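Local coordinates for protein ATP phosphoribosyltransferase (Thermotoga maritima, PDB 1O63) that probably catalyses the first step of histidine biosynthesis, condensing ATP with 5-phosphoribose 1-diphosphate to give phosphoribosyl-ATP and diphosphate, at residues L5-G10 / E14-Y19; V25-E30 / I40-V45; A59-C64 / V189-K194. One frame throughout, in Å; residues are numbered along the deposited sequence. Where two conformers were deposited one is given.

Interaction 1. Residues L5-G10 / E14-Y19; sequences LAIPKG and EKVMTY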
loop_
_atom_site.group_PDB
_atom_site.type_symbol
_atom_site.label_atom_id
_atom_site.label_comp_id
_atom_site.label_asym_id
_atom_site.label_seq_id
_atom_site.Cartn_x
_atom_site.Cartn_y
_atom_site.Cartn_z
ATOM N N LEU A 5 4.119 22.043 -0.249
ATOM C CA LEU A 5 4.388 21.048 0.801
ATOM C C LEU A 5 3.771 19.690 0.454
ATOM O O LEU A 5 2.649 19.642 -0.082
ATOM C CB LEU A 5 3.836 21.547 2.137
ATOM C CG LEU A 5 4.748 22.397 3.015
ATOM C CD1 LEU A 5 5.369 23.549 2.265
ATOM C CD2 LEU A 5 3.990 22.909 4.242
ATOM N N ALA A 6 4.515 18.608 0.742
ATOM C CA ALA A 6 3.983 17.252 0.501
ATOM C C ALA A 6 3.616 16.698 1.898
ATOM O O ALA A 6 4.510 16.509 2.706
ATOM C CB ALA A 6 5.060 16.378 -0.133
ATOM N N ILE A 7 2.344 16.574 2.171
ATOM C CA ILE A 7 1.800 16.196 3.464
ATOM C C ILE A 7 1.304 14.743 3.456
ATOM O O ILE A 7 0.618 14.303 2.523
ATOM C CB ILE A 7 0.640 17.127 3.843
ATOM C CG1 ILE A 7 0.939 18.606 3.607
ATOM C CG2 ILE A 7 0.171 16.880 5.273
ATOM C CD1 ILE A 7 2.223 19.156 4.161
ATOM N N PRO A 8 1.745 13.974 4.413
ATOM C CA PRO A 8 1.420 12.559 4.539
ATOM C C PRO A 8 0.022 12.301 5.064
ATOM O O PRO A 8 -0.319 12.714 6.184
ATOM C CB PRO A 8 2.458 12.071 5.565
ATOM C CG PRO A 8 2.613 13.269 6.472
ATOM C CD PRO A 8 2.599 14.463 5.547
ATOM N N LYS A 9 -0.828 11.630 4.283
ATOM C CA LYS A 9 -2.182 11.320 4.738
ATOM C C LYS A 9 -2.069 10.212 5.792
ATOM O O LYS A 9 -1.064 9.504 5.839
ATOM C CB LYS A 9 -3.085 10.837 3.587
ATOM C CG LYS A 9 -3.296 11.844 2.467
ATOM C CD LYS A 9 -4.752 11.924 2.040
ATOM C CE LYS A 9 -5.024 11.148 0.778
ATOM N NZ LYS A 9 -4.759 11.914 -0.470
ATOM N N GLY A 10 -3.087 10.053 6.619
ATOM C CA GLY A 10 -3.083 8.974 7.594
ATOM C C GLY A 10 -2.682 9.460 8.981
ATOM O O GLY A 10 -3.091 10.503 9.476
ATOM N N GLU A 14 -2.860 14.855 10.988
ATOM C CA GLU A 14 -3.369 15.919 11.863
ATOM C C GLU A 14 -2.261 16.653 12.609
ATOM O O GLU A 14 -2.339 17.872 12.791
ATOM C CB GLU A 14 -4.398 15.383 12.834
ATOM C CG GLU A 14 -3.918 14.267 13.686
ATOM C CD GLU A 14 -3.302 14.630 15.022
ATOM O OE1 GLU A 14 -2.794 13.681 15.659
ATOM O OE2 GLU A 14 -3.362 15.829 15.410
ATOM N N LYS A 15 -1.224 15.923 13.027
ATOM C CA LYS A 15 -0.087 16.597 13.691
ATOM C C LYS A 15 0.522 17.625 12.743
ATOM O O LYS A 15 0.724 18.790 13.052
ATOM C CB LYS A 15 0.956 15.563 14.084
ATOM C CG LYS A 15 0.591 14.597 15.195
ATOM C CD LYS A 15 0.791 15.194 16.579
ATOM C CE LYS A 15 0.891 14.095 17.642
ATOM N NZ LYS A 15 1.204 14.671 18.985
ATOM N N VAL A 16 0.791 17.199 11.496
ATOM C CA VAL A 16 1.394 18.132 10.535
ATOM C C VAL A 16 0.497 19.282 10.179
ATOM O O VAL A 16 0.927 20.451 10.128
ATOM C CB VAL A 16 1.833 17.372 9.260
ATOM C CG1 VAL A 16 2.290 18.395 8.224
ATOM C CG2 VAL A 16 2.950 16.406 9.621
HETATM N N MSE A 17 -0.778 19.004 9.848
HETATM C CA MSE A 17 -1.697 20.103 9.507
HETATM C C MSE A 17 -1.878 21.028 10.701
HETATM O O MSE A 17 -1.954 22.240 10.534
HETATM C CB MSE A 17 -3.022 19.550 8.998
HETATM C CG MSE A 17 -2.767 18.659 7.743
HETATM SE SE MSE A 17 -2.188 19.820 6.296
HETATM C CE MSE A 17 -3.833 20.807 6.141
ATOM N N THR A 18 -1.879 20.494 11.918
ATOM C CA THR A 18 -1.947 21.392 13.096
ATOM C C THR A 18 -0.720 22.252 13.213
ATOM O O THR A 18 -0.816 23.474 13.515
ATOM C CB THR A 18 -2.215 20.560 14.362
ATOM O OG1 THR A 18 -3.598 20.135 14.274
ATOM C CG2 THR A 18 -2.026 21.338 15.641
ATOM N N TYR A 19 0.475 21.738 12.885
ATOM C CA TYR A 19 1.676 22.578 12.919
ATOM C C TYR A 19 1.518 23.767 11.957
ATOM O O TYR A 19 1.834 24.908 12.320
ATOM C CB TYR A 19 2.966 21.876 12.572
ATOM C CG TYR A 19 3.393 20.678 13.373
ATOM C CD1 TYR A 19 3.308 20.631 14.751
ATOM C CD2 TYR A 19 3.924 19.561 12.716
ATOM C CE1 TYR A 19 3.696 19.507 15.468
ATOM C CE2 TYR A 19 4.325 18.450 13.431
ATOM C CZ TYR A 19 4.218 18.421 14.792
ATOM O OH TYR A 19 4.629 17.287 15.467
HETATM O O HOH W 1 -4.209 12.048 11.310
#

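Interaction 2. Residues V25-E30 / I40-V45; sequences VIFERE and IVCFMV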
loop_
_atom_site.group_PDB
_atom_site.type_symbol
_atom_site.label_atom_id
_atom_site.label_comp_id
_atom_site.label_asym_id
_atom_site.label_seq_id
_atom_site.Cartn_x
_atom_site.Cartn_y
_atom_site.Cartn_z
ATOM N N VAL A 25 -0.658 29.378 8.546
ATOM C CA VAL A 25 -1.234 29.026 7.249
ATOM C C VAL A 25 -2.757 28.978 7.284
ATOM O O VAL A 25 -3.359 28.340 8.133
ATOM C CB VAL A 25 -0.701 27.685 6.726
ATOM C CG1 VAL A 25 -1.272 27.401 5.337
ATOM C CG2 VAL A 25 0.806 27.634 6.704
ATOM N N ILE A 26 -3.376 29.653 6.309
ATOM C CA ILE A 26 -4.840 29.655 6.196
ATOM C C ILE A 26 -5.210 29.160 4.794
ATOM O O ILE A 26 -4.672 29.681 3.817
ATOM C CB ILE A 26 -5.424 31.066 6.401
ATOM C CG1 ILE A 26 -5.325 31.502 7.854
ATOM C CG2 ILE A 26 -6.874 31.109 5.916
ATOM C CD1 ILE A 26 -5.559 32.962 8.122
ATOM N N PHE A 27 -6.068 28.158 4.681
ATOM C CA PHE A 27 -6.417 27.677 3.341
ATOM C C PHE A 27 -7.684 28.336 2.816
ATOM O O PHE A 27 -8.690 28.383 3.516
ATOM C CB PHE A 27 -6.572 26.157 3.333
ATOM C CG PHE A 27 -5.311 25.430 3.720
ATOM C CD1 PHE A 27 -4.204 25.474 2.898
ATOM C CD2 PHE A 27 -5.236 24.727 4.912
ATOM C CE1 PHE A 27 -3.032 24.830 3.241
ATOM C CE2 PHE A 27 -4.058 24.089 5.260
ATOM C CZ PHE A 27 -2.962 24.134 4.429
ATOM N N GLU A 28 -7.640 28.791 1.572
ATOM C CA GLU A 28 -8.837 29.380 0.950
ATOM C C GLU A 28 -9.642 28.300 0.236
ATOM O O GLU A 28 -10.872 28.407 0.137
ATOM C CB GLU A 28 -8.445 30.484 -0.023
ATOM C CG GLU A 28 -9.491 30.911 -1.019
ATOM C CD GLU A 28 -10.652 31.693 -0.458
ATOM O OE1 GLU A 28 -11.466 31.140 0.318
ATOM O OE2 GLU A 28 -10.787 32.894 -0.806
ATOM N N ARG A 29 -8.955 27.281 -0.265
ATOM C CA ARG A 29 -9.609 26.214 -1.033
ATOM C C ARG A 29 -9.022 24.859 -0.657
ATOM O O ARG A 29 -7.803 24.763 -0.453
ATOM C CB ARG A 29 -9.414 26.488 -2.525
ATOM C CG ARG A 29 -10.030 25.418 -3.434
ATOM C CD ARG A 29 -10.278 26.010 -4.814
ATOM N NE ARG A 29 -9.882 25.096 -5.881
ATOM C CZ ARG A 29 -10.426 25.106 -7.100
ATOM N NH1 ARG A 29 -11.384 25.980 -7.389
ATOM N NH2 ARG A 29 -10.023 24.234 -8.018
ATOM N N GLU A 30 -9.866 23.852 -0.482
ATOM C CA GLU A 30 -9.413 22.545 -0.034
ATOM C C GLU A 30 -10.156 21.383 -0.707
ATOM O O GLU A 30 -11.388 21.362 -0.763
ATOM C CB GLU A 30 -9.591 22.376 1.467
ATOM C CG GLU A 30 -8.754 23.282 2.353
ATOM C CD GLU A 30 -9.137 23.098 3.820
ATOM O OE1 GLU A 30 -10.027 23.830 4.289
ATOM O OE2 GLU A 30 -8.564 22.218 4.463
ATOM N N ILE A 40 1.136 29.175 -0.134
ATOM C CA ILE A 40 1.317 27.781 0.222
ATOM C C ILE A 40 0.302 26.863 -0.442
ATOM O O ILE A 40 -0.908 27.094 -0.399
ATOM C CB ILE A 40 1.291 27.531 1.741
ATOM C CG1 ILE A 40 1.499 26.022 2.010
ATOM C CG2 ILE A 40 -0.035 27.972 2.325
ATOM C CD1 ILE A 40 1.401 25.659 3.467
ATOM N N VAL A 41 0.820 25.795 -1.041
ATOM C CA VAL A 41 -0.031 24.744 -1.621
ATOM C C VAL A 41 0.387 23.424 -0.947
ATOM O O VAL A 41 1.592 23.143 -0.884
ATOM C CB VAL A 41 0.195 24.635 -3.125
ATOM C CG1 VAL A 41 -0.418 23.371 -3.713
ATOM C CG2 VAL A 41 -0.360 25.864 -3.843
ATOM N N CYS A 42 -0.593 22.686 -0.436
ATOM C CA CYS A 42 -0.271 21.396 0.172
ATOM C C CYS A 42 -0.757 20.263 -0.735
ATOM O O CYS A 42 -1.942 20.217 -1.049
ATOM C CB CYS A 42 -0.953 21.239 1.545
ATOM S SG CYS A 42 -0.206 22.242 2.846
ATOM N N PHE A 43 0.176 19.381 -1.099
ATOM C CA PHE A 43 -0.211 18.151 -1.803
ATOM C C PHE A 43 -0.469 17.081 -0.721
ATOM O O PHE A 43 0.436 16.835 0.083
ATOM C CB PHE A 43 0.914 17.736 -2.730
ATOM C CG PHE A 43 1.271 18.748 -3.791
ATOM C CD1 PHE A 43 2.608 19.087 -4.010
ATOM C CD2 PHE A 43 0.321 19.310 -4.597
ATOM C CE1 PHE A 43 2.918 19.993 -5.020
ATOM C CE2 PHE A 43 0.618 20.198 -5.615
ATOM C CZ PHE A 43 1.952 20.568 -5.800
HETATM N N MSE A 44 -1.660 16.518 -0.679
HETATM C CA MSE A 44 -2.003 15.508 0.348
HETATM C C MSE A 44 -1.784 14.125 -0.234
HETATM O O MSE A 44 -2.444 13.768 -1.213
HETATM C CB MSE A 44 -3.457 15.692 0.768
HETATM C CG MSE A 44 -3.836 17.136 1.084
HETATM SE SE MSE A 44 -2.894 17.805 2.631
HETATM C CE MSE A 44 -3.242 16.396 3.877
ATOM N N VAL A 45 -0.726 13.436 0.191
ATOM C CA VAL A 45 -0.296 12.216 -0.488
ATOM C C VAL A 45 -0.046 11.080 0.489
ATOM O O VAL A 45 0.017 11.328 1.698
ATOM C CB VAL A 45 1.000 12.461 -1.297
ATOM C CG1 VAL A 45 0.792 13.608 -2.308
ATOM C CG2 VAL A 45 2.177 12.811 -0.384
#

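Interaction 3. Residues A59-C64 / V189-K194; sequences ADIGFC and VSFLEK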
loop_
_atom_site.group_PDB
_atom_site.type_symbol
_atom_site.label_atom_id
_atom_site.label_comp_id
_atom_site.label_asym_id
_atom_site.label_seq_id
_atom_site.Cartn_x
_atom_site.Cartn_y
_atom_site.Cartn_z
ATOM N N ALA A 59 7.595 19.355 -5.127
ATOM C CA ALA A 59 7.347 19.891 -3.804
ATOM C C ALA A 59 8.669 20.435 -3.218
ATOM O O ALA A 59 9.734 19.917 -3.544
ATOM C CB ALA A 59 6.817 18.785 -2.890
ATOM N N ASP A 60 8.578 21.416 -2.353
ATOM C CA ASP A 60 9.728 22.005 -1.690
ATOM C C ASP A 60 10.002 21.342 -0.337
ATOM O O ASP A 60 11.152 21.113 0.022
ATOM C CB ASP A 60 9.450 23.515 -1.435
ATOM C CG ASP A 60 9.304 24.248 -2.781
ATOM O OD1 ASP A 60 10.220 24.098 -3.600
ATOM O OD2 ASP A 60 8.314 24.968 -2.950
ATOM N N ILE A 61 8.969 21.192 0.492
ATOM C CA ILE A 61 9.138 20.629 1.840
ATOM C C ILE A 61 8.132 19.487 2.032
ATOM O O ILE A 61 7.017 19.582 1.523
ATOM C CB ILE A 61 8.936 21.696 2.912
ATOM C CG1 ILE A 61 10.019 22.803 2.775
ATOM C CG2 ILE A 61 9.044 21.124 4.340
ATOM C CD1 ILE A 61 9.568 24.114 3.408
ATOM N N GLY A 62 8.516 18.457 2.788
ATOM C CA GLY A 62 7.583 17.373 3.076
ATOM C C GLY A 62 7.807 16.827 4.486
ATOM O O GLY A 62 8.634 17.332 5.256
ATOM N N PHE A 63 6.881 15.958 4.895
ATOM C CA PHE A 63 6.875 15.314 6.187
ATOM C C PHE A 63 6.536 13.812 6.011
ATOM O O PHE A 63 5.697 13.484 5.182
ATOM C CB PHE A 63 5.843 15.921 7.143
ATOM C CG PHE A 63 5.941 17.416 7.264
ATOM C CD1 PHE A 63 5.336 18.238 6.323
ATOM C CD2 PHE A 63 6.677 18.001 8.278
ATOM C CE1 PHE A 63 5.429 19.605 6.378
ATOM C CE2 PHE A 63 6.809 19.383 8.338
ATOM C CZ PHE A 63 6.179 20.179 7.406
ATOM N N CYS A 64 7.250 12.973 6.745
ATOM C CA CYS A 64 6.979 11.542 6.717
ATOM C C CYS A 64 7.544 10.866 7.964
ATOM O O CYS A 64 8.337 11.455 8.699
ATOM C CB CYS A 64 7.502 10.895 5.438
ATOM S SG CYS A 64 9.269 11.161 5.153
ATOM N N VAL A 189 14.241 28.940 4.378
ATOM C CA VAL A 189 14.881 29.129 5.673
ATOM C C VAL A 189 13.946 29.796 6.654
ATOM O O VAL A 189 13.842 29.393 7.814
ATOM C CB VAL A 189 16.194 29.913 5.535
ATOM C CG1 VAL A 189 16.688 30.434 6.886
ATOM C CG2 VAL A 189 17.265 29.043 4.890
ATOM N N SER A 190 13.266 30.858 6.202
ATOM C CA SER A 190 12.353 31.618 7.036
ATOM C C SER A 190 11.142 30.808 7.460
ATOM O O SER A 190 10.682 30.851 8.614
ATOM C CB SER A 190 11.882 32.875 6.284
ATOM O OG SER A 190 10.915 33.549 7.069
ATOM N N PHE A 191 10.535 30.091 6.500
ATOM C CA PHE A 191 9.388 29.245 6.858
ATOM C C PHE A 191 9.838 28.179 7.857
ATOM O O PHE A 191 9.173 27.950 8.874
ATOM C CB PHE A 191 8.772 28.617 5.599
ATOM C CG PHE A 191 7.707 27.597 5.911
ATOM C CD1 PHE A 191 6.422 27.996 6.212
ATOM C CD2 PHE A 191 8.008 26.249 5.924
ATOM C CE1 PHE A 191 5.442 27.069 6.522
ATOM C CE2 PHE A 191 7.034 25.308 6.222
ATOM C CZ PHE A 191 5.755 25.724 6.516
ATOM N N LEU A 192 11.002 27.575 7.649
ATOM C CA LEU A 192 11.500 26.536 8.562
ATOM C C LEU A 192 11.765 27.080 9.962
ATOM O O LEU A 192 11.625 26.354 10.957
ATOM C CB LEU A 192 12.757 25.869 8.001
ATOM C CG LEU A 192 12.555 25.085 6.693
ATOM C CD1 LEU A 192 13.860 24.507 6.180
ATOM C CD2 LEU A 192 11.512 23.996 6.905
ATOM N N GLU A 193 12.149 28.352 10.074
ATOM C CA GLU A 193 12.343 28.975 11.377
ATOM C C GLU A 193 11.021 29.086 12.133
ATOM O O GLU A 193 10.972 28.709 13.297
ATOM C CB GLU A 193 12.930 30.381 11.259
ATOM C CG GLU A 193 14.359 30.473 10.790
ATOM C CD GLU A 193 14.953 31.856 10.994
ATOM O OE1 GLU A 193 14.687 32.472 12.049
ATOM O OE2 GLU A 193 15.678 32.335 10.094
ATOM N N LYS A 194 9.999 29.657 11.509
ATOM C CA LYS A 194 8.690 29.741 12.131
ATOM C C LYS A 194 8.150 28.366 12.527
ATOM O O LYS A 194 7.584 28.194 13.607
ATOM C CB LYS A 194 7.684 30.401 11.193
ATOM C CG LYS A 194 7.998 31.831 10.818
ATOM C CD LYS A 194 6.894 32.416 9.936
ATOM C CE LYS A 194 5.573 32.454 10.676
ATOM N NZ LYS A 194 4.733 33.612 10.259
#

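Interaction 1. Residues L5-G10 / E14-Y19
I7 and V16 meet through one methyl branch each: CG2 of I7 lies 3.9 Å from CG1 of V16. Both methyls stand anti to their own backbone nitrogens, which for V16 (chi1 173°) swings CG1 to the strand. The longer arm of I7 joins in at its end, with CD1 at 4.1 Å from the same V16 CG1, and the two side chains pass each other at a slant. M17, a selenomethionine here, approaches the isoleucine from another direction. Its CG lies anti to the carbonyl carbon, and the bend that follows at chi2 (-68°) brings atom SE to 3.9 Å from I7 CG2, with the two side chains at roughly a right angle; a further bend at chi3 turns only CE. One methyl of I7 is thus shared between neighbouring helix residues. The proline ring adds a looser touch, P8 CG standing 4.5 Å from V16 CG2.

No direct hydrogen bond joins the segments. A water does so instead, where the loop turns into the helix: it donates to G10 O at 2.6 Å and accepts from E14 N at 3.1 Å, so it satisfies an amide of the first helical turn. G10 itself adopts backbone angles at which a side chain would run into the carbonyl oxygen of K9.

This is the opening beta-alpha unit of the type II periplasmic-binding-protein-like fold to which the family belongs. The axes of strand and helix pass 8.5 Å apart at 142°, a roughly antiparallel return over the sheet. On strand 40-45, C42 and M44 pack against I7, while F63 of strand 61-65 touches both I7 and V16; further along helix 13-23, Y19 leans on L195 and I199 of helix 185-204.

Interaction 2. Residues V25-E30 / I40-V45
V25 holds CG1 anti to its backbone N (chi1 -177°), and I40 does the same with CG1 (chi1 -180°), which places the isoleucine's CG2 in the niche between its own nitrogen and carbonyl carbon. From there the two side chains reach toward each other tip to tip. The contact lies near the edge of the mixed sheet of the first lobe, in a fold of the type II periplasmic-binding-protein kind, where strands 27-30, 34-37 and 40-45 run as an antiparallel meander and V25 comes just ahead of the first. Since strand 34-37 lies between the other two, V25-E30 meets I40-V45 through side chains, with no hydrogen bond between these segments.

The valine-isoleucine contact is tight: V25 CG1 sits 3.3 Å from I40 CG2, closer than carbons usually come. The extended arm of I40 adds a second point, its CD1 lying 3.7 Å from V25 CG1 and 3.8 Å from V25 CG2, so both valine methyls are engaged.

F27 leaves its backbone across the line between the segments, but the far end of its ring swings nearer. Its CE1 makes a loose touch on I40 CG2 at 4.4 Å. M17 of helix 13-23 also packs against F27, and L20 of the same helix touches both V25 and C42. Past F27 the chain bends at E28; E28 and R29 sit together across from E36, a classic beta bulge, and R29 forms a salt bridge with E36.

The remaining contact is sulfur-aromatic: C42 SG approaches the F27 ring obliquely, 4.8 Å from its centroid and 73° off the normal, with CZ the nearest ring atom at 3.7 Å.

Interaction 3. Residues A59-C64 / V189-K194
I61 meets F191 and L192 through a single atom, the terminal methyl CD1. The contacts are entirely apolar and fall into two kinds. The first is aliphatic on aromatic: I61 CD1 lies 3.6 Å from F191 CD2 and 4.0 Å from F191 CE2, near the bond between those two ring atoms, in an oblique approach. With its CG anti to the backbone N (chi1 172°), F191 sends the ring from the helix to the strand. The second kind is aliphatic on aliphatic, where I61 CD1 comes within 4.0 Å of L192 CD2. L192 sets out from its backbone across the direction to the strand, and only the end of its chain turns in. I61 reaches partway over, its chi2 of 157° keeping the CG1 arm nearly extended, and the helix side chains cover the rest; one methyl thus meets two consecutive helix residues although the CA atoms of I61 and L192 stand 9.3 Å apart.

In the fold, this is where the C-terminal helix 185-204 comes back to the first lobe. The chain has by then gone through the second lobe of the type II periplasmic-binding-protein-like architecture and returned along the long strand 161-176, the neighbour of strand 61-65 in the sheet. V176 of that strand touches both I61 and L192, while L5 of strand 4-8 and L20 of helix 13-23 pack against F191.

Polar bonding belongs to each side separately. Within the helix, E193 N donates to V189 O at 3.0 Å. Just before the strand, D60 makes a salt bridge to K184 and a hydrogen bond to S180, and through OD2 it also accepts from the backbone N of K4.

Overall arrangement
All three contacts belong to the same lobe and pack around strands 40-45, 4-8 and 61-65, neighbours in one sheet. Interactions 1 and 3 are buried; interaction 2, with its centre about 21 Å from that of the chain, is only partly so and lies toward the sheet's edge. Helix 13-23 is common ground: residues of interaction 1 on it pack against F27 of interaction 2 and F63 of interaction 3, and backbone bonds join strand 4-8 to both neighbouring strands. Each contact is apolar in its side chains, but interaction 1 adds a selenomethionine from the helix and a water between loop and helix. Rings serve in both 2 and 3: F27 meets a cysteine sulfur, F191 only an isoleucine methyl.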